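Local coordinates for hypothetical protein yxiM (Bacillus subtilis, PDB 2O14) that is uncharacterized in detail but, as a member of the GDSL lipolytic enzyme family, probably acts as an esterase, and carries a galactose-binding-like domain that binds manganese, at residues A60-D65 / L147-I152; K92-N97 / G118-F123. One frame throughout, in Å; residues are numbered along the deposited sequence.

Interaction 1 (A60-D65 / L147-I152). With MN (manganese (II) ion), chain B.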
# COMPACT_ATOMS: atom_id res chain seq x y z
N ALA A 60 -3.83 24.39 -5.59
CA ALA A 60 -4.47 25.53 -4.94
C ALA A 60 -4.40 25.37 -3.43
O ALA A 60 -4.21 24.27 -2.92
CB ALA A 60 -5.93 25.63 -5.38
N GLY A 61 -4.56 26.48 -2.71
CA GLY A 61 -4.52 26.45 -1.26
C GLY A 61 -3.22 25.89 -0.73
O GLY A 61 -2.14 26.23 -1.22
N VAL A 62 -3.30 25.02 0.28
CA VAL A 62 -2.10 24.43 0.86
C VAL A 62 -1.28 23.64 -0.16
O VAL A 62 -0.13 23.28 0.10
CB VAL A 62 -2.45 23.53 2.06
CG1 VAL A 62 -3.09 24.37 3.16
CG2 VAL A 62 -3.40 22.42 1.63
N LYS A 63 -1.86 23.38 -1.33
CA LYS A 63 -1.18 22.63 -2.38
C LYS A 63 -0.35 23.53 -3.29
O LYS A 63 0.29 23.05 -4.23
CB LYS A 63 -2.21 21.86 -3.22
CG LYS A 63 -2.95 20.80 -2.44
CD LYS A 63 -3.86 20.00 -3.35
CE LYS A 63 -4.62 18.94 -2.57
NZ LYS A 63 -5.49 18.15 -3.49
N SER A 64 -0.36 24.83 -3.01
CA SER A 64 0.39 25.80 -3.80
C SER A 64 1.88 25.82 -3.42
O SER A 64 2.71 26.37 -4.14
CB SER A 64 -0.19 27.20 -3.60
OG SER A 64 0.11 27.66 -2.29
N ASP A 65 2.21 25.25 -2.27
CA ASP A 65 3.60 25.22 -1.83
C ASP A 65 3.91 23.96 -1.03
O ASP A 65 3.00 23.23 -0.64
CB ASP A 65 3.93 26.47 -1.01
CG ASP A 65 3.00 26.67 0.18
OD1 ASP A 65 2.13 25.82 0.42
OD2 ASP A 65 3.15 27.69 0.88
N LEU A 147 6.13 17.54 0.39
CA LEU A 147 4.98 17.49 1.28
C LEU A 147 4.30 18.86 1.34
O LEU A 147 4.94 19.85 1.69
CB LEU A 147 5.44 17.05 2.68
CG LEU A 147 4.35 16.95 3.75
CD1 LEU A 147 3.32 15.91 3.35
CD2 LEU A 147 4.97 16.60 5.09
N SER A 148 3.01 18.93 1.01
CA SER A 148 2.28 20.19 1.04
C SER A 148 1.48 20.40 2.32
O SER A 148 1.37 21.52 2.81
CB SER A 148 1.31 20.31 -0.14
OG SER A 148 1.97 20.70 -1.34
N ALA A 149 0.91 19.33 2.86
CA ALA A 149 0.13 19.49 4.08
C ALA A 149 -0.08 18.21 4.85
O ALA A 149 0.09 17.11 4.33
CB ALA A 149 -1.23 20.10 3.74
N LEU A 150 -0.46 18.36 6.12
CA LEU A 150 -0.75 17.22 6.98
C LEU A 150 -1.94 17.56 7.85
O LEU A 150 -2.07 18.70 8.32
CB LEU A 150 0.42 16.89 7.90
CG LEU A 150 1.65 16.17 7.37
CD1 LEU A 150 2.60 15.89 8.54
CD2 LEU A 150 1.25 14.87 6.70
N LYS A 151 -2.82 16.59 8.04
CA LYS A 151 -3.98 16.73 8.91
C LYS A 151 -3.87 15.53 9.84
O LYS A 151 -3.96 14.38 9.39
CB LYS A 151 -5.29 16.67 8.13
CG LYS A 151 -5.71 17.99 7.52
CD LYS A 151 -7.14 17.90 6.99
CE LYS A 151 -7.65 19.25 6.52
NZ LYS A 151 -9.09 19.16 6.10
N ILE A 152 -3.65 15.80 11.12
CA ILE A 152 -3.51 14.74 12.11
C ILE A 152 -4.66 14.81 13.11
O ILE A 152 -4.83 15.80 13.82
CB ILE A 152 -2.15 14.89 12.82
CG1 ILE A 152 -1.03 14.86 11.76
CG2 ILE A 152 -1.97 13.80 13.86
CD1 ILE A 152 0.31 15.32 12.27
MN MN B . 1.27 27.06 2.18
O HOH W 1 -0.30 27.45 0.74
O HOH W 2 0.53 20.00 -4.08
O HOH W 3 2.75 26.94 3.99

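Interaction 2 (K92-N97 / G118-F123)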
# COMPACT_ATOMS: atom_id res chain seq x y z
N LYS A 92 -3.78 12.38 7.44
CA LYS A 92 -4.12 12.62 6.05
C LYS A 92 -2.91 13.31 5.45
O LYS A 92 -2.46 14.34 5.96
CB LYS A 92 -5.34 13.53 5.95
CG LYS A 92 -5.70 13.88 4.51
CD LYS A 92 -6.61 15.09 4.45
CE LYS A 92 -6.84 15.54 3.01
NZ LYS A 92 -7.67 16.78 2.97
N VAL A 93 -2.36 12.73 4.39
CA VAL A 93 -1.17 13.27 3.75
C VAL A 93 -1.50 13.93 2.41
O VAL A 93 -2.25 13.38 1.62
CB VAL A 93 -0.13 12.17 3.47
CG1 VAL A 93 1.11 12.77 2.81
CG2 VAL A 93 0.23 11.45 4.75
N THR A 94 -0.91 15.10 2.18
CA THR A 94 -1.09 15.83 0.93
C THR A 94 0.31 16.20 0.45
O THR A 94 0.97 17.05 1.05
CB THR A 94 -1.90 17.12 1.12
OG1 THR A 94 -3.15 16.82 1.76
CG2 THR A 94 -2.17 17.77 -0.23
N LEU A 95 0.75 15.58 -0.64
CA LEU A 95 2.08 15.84 -1.18
C LEU A 95 2.16 17.09 -2.05
O LEU A 95 1.15 17.73 -2.34
CB LEU A 95 2.54 14.64 -2.02
CG LEU A 95 2.52 13.24 -1.39
CD1 LEU A 95 3.11 12.22 -2.37
CD2 LEU A 95 3.32 13.26 -0.09
N GLY A 96 3.38 17.43 -2.45
CA GLY A 96 3.60 18.58 -3.32
C GLY A 96 3.69 18.01 -4.72
O GLY A 96 3.01 17.03 -5.03
N ASN A 97 4.51 18.61 -5.58
CA ASN A 97 4.64 18.08 -6.94
C ASN A 97 5.28 16.71 -6.81
O ASN A 97 6.35 16.56 -6.21
CB ASN A 97 5.50 19.02 -7.79
CG ASN A 97 4.81 20.34 -8.05
OD1 ASN A 97 5.36 21.23 -8.69
ND2 ASN A 97 3.58 20.48 -7.55
N GLY A 118 0.10 16.91 -5.50
CA GLY A 118 -0.99 17.03 -4.55
C GLY A 118 -1.67 15.73 -4.20
O GLY A 118 -2.77 15.73 -3.64
N ALA A 119 -1.02 14.61 -4.51
CA ALA A 119 -1.57 13.29 -4.20
C ALA A 119 -1.94 13.23 -2.73
O ALA A 119 -1.22 13.75 -1.88
CB ALA A 119 -0.56 12.22 -4.53
N GLU A 120 -3.06 12.59 -2.42
CA GLU A 120 -3.50 12.48 -1.04
C GLU A 120 -3.88 11.06 -0.67
O GLU A 120 -4.24 10.26 -1.52
CB GLU A 120 -4.71 13.38 -0.80
CG GLU A 120 -4.56 14.80 -1.31
CD GLU A 120 -5.76 15.66 -0.96
OE1 GLU A 120 -5.90 16.03 0.22
OE2 GLU A 120 -6.56 15.96 -1.88
N ASP A 121 -3.77 10.76 0.62
CA ASP A 121 -4.15 9.46 1.14
C ASP A 121 -4.21 9.61 2.64
O ASP A 121 -3.73 10.61 3.19
CB ASP A 121 -3.12 8.38 0.79
CG ASP A 121 -3.74 6.99 0.75
OD1 ASP A 121 -4.80 6.78 1.40
OD2 ASP A 121 -3.18 6.11 0.07
N THR A 122 -4.79 8.63 3.31
CA THR A 122 -4.93 8.67 4.76
C THR A 122 -4.57 7.33 5.37
O THR A 122 -4.84 6.28 4.80
CB THR A 122 -6.39 9.01 5.14
OG1 THR A 122 -6.74 10.28 4.59
CG2 THR A 122 -6.55 9.06 6.65
N PHE A 123 -3.94 7.36 6.55
CA PHE A 123 -3.58 6.13 7.23
C PHE A 123 -3.64 6.34 8.73
O PHE A 123 -3.56 7.47 9.21
CB PHE A 123 -2.19 5.66 6.81
CG PHE A 123 -1.08 6.58 7.24
CD1 PHE A 123 -0.42 6.37 8.45
CD2 PHE A 123 -0.70 7.66 6.45
CE1 PHE A 123 0.61 7.22 8.85
CE2 PHE A 123 0.33 8.52 6.84
CZ PHE A 123 0.99 8.29 8.04
O HOH W 4 -5.55 18.61 1.33

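Interaction 1 (A60-D65 / L147-I152)
Ser148 meets Asp65 and Val62 where strand 146-156 of the galactose-binding-like domain passes the turn leading into strand 65-69. Ser148 and Ala149 together face Thr94 as a classic beta bulge, and both point their side chains toward the turn. From the bulge, Ser148 CB packs 3.3 Å from Val62 O. One bond further out, Ser148 OG donates to Asp65 O at 2.8 Å. This donor stands 41° out of the carbonyl plane, with a C=O...O angle of 136°. The torsion explains the reach: OG is anti to the carbonyl carbon, chi1 -80°. Water 2 donates both to Ser148 OG and to Lys63 O, bridging strand and turn a second time. With an alanine here, Asp65 O is likely to lose its hydroxyl donor and water 2 its acceptor on the strand. Beside this polar link, Val62 CG2 touches Ala149 CB at 3.8 Å, an apolar contact to the second residue of the bulge. The turn is pinned from within, since Gly61 O accepts from both Ser64 N and Ser64 OG. The extended Lys63 side chain ends in a salt bridge with Glu120. While the Asp65 carbonyl faces Ser148, its side chain serves the manganese site, which Asp19, Ser24 and waters 1 and 3 help to complete. Water 1 also donates to Gly61 O, tying the turn to the metal shell. The Asp65 carboxylate chelates manganese through both oxygens, OD1 at 2.3 Å and OD2 at 2.4 Å.

Interaction 2 (K92-N97 / G118-F123)
Lys92 to Leu95 pair with Ala119 to Thr122 as antiparallel neighbours in a beta-sheet of the galactose-binding-like domain; the short axes of strands 92-95 and 120-123 run 155° apart in direction and approach to 4.7 Å. Backbone hydrogen bonds set the register. Val93 and Asp121 form a hydrogen-bonded pair, with Val93 N to Asp121 O at 2.8 Å and nearly straight, and the return bond from Asp121 N to Val93 O longer at 3.2 Å. Leu95 N continues the ladder to Ala119 O, and Gly118 N reaches Gly96 O from above its carbonyl plane. Lys92-Thr122 and Thr94-Glu120 are the flanking non-hydrogen-bonded pairs, and Glu120 CA also makes a CA-H...O contact with Val93 O at 3.1 Å.

Charged and polar groups gather on the face of Lys92, Thr94, Glu120 and Thr122. With CG anti to the backbone N (chi1 177°) and an extended chain beyond, Lys92 slants across to Glu120, its NZ making a salt bridge to OE1 at 3.4 Å. Water 4 fills out this cluster, accepting from Lys92 NZ, donating to Glu120 OE1 and bonding to Thr94 OG1. The second carboxylate oxygen, OE2, is taken by Lys63, so Glu120 is likely to balance two lysines. On the reverse face Asp121 OD1 accepts from Thr122 N, while OD2 bonds Tyr177, in the GDSL hydrolase-like part of the chain.

Apolar contacts complete the pairing. Leu95 CD1 rests 4.3 Å from Ala119 CB. Val93 lies on the face of Asp121, and the Phe123 ring, set by chi1 66°, offers its edge to it: Val93 CG2 lies near the ring plane, 3.6 Å from Phe123 CE2.

In the fold
Along the chain the order is 60-65, 92-97, 118-123, 147-152, so the antiparallel pairing of interaction 2 falls wholly within the span that interaction 1 brings together. Their centres are about 8 Å apart, both in the galactose-binding-like domain. The two meet directly because strands 146-156 and 87-95 are neighbours in one mixed sheet: Ser148 N lies 2.8 Å from Thr94 O, and Lys151 O lies 2.8 Å from Lys92 N, both probable hydrogen bonds. The sheet thus links strand 146-156, against which the manganese-side turn packs, through strand 87-95 to strand 120-127, whose Asp121 reaches toward the hydrolase part of the chain.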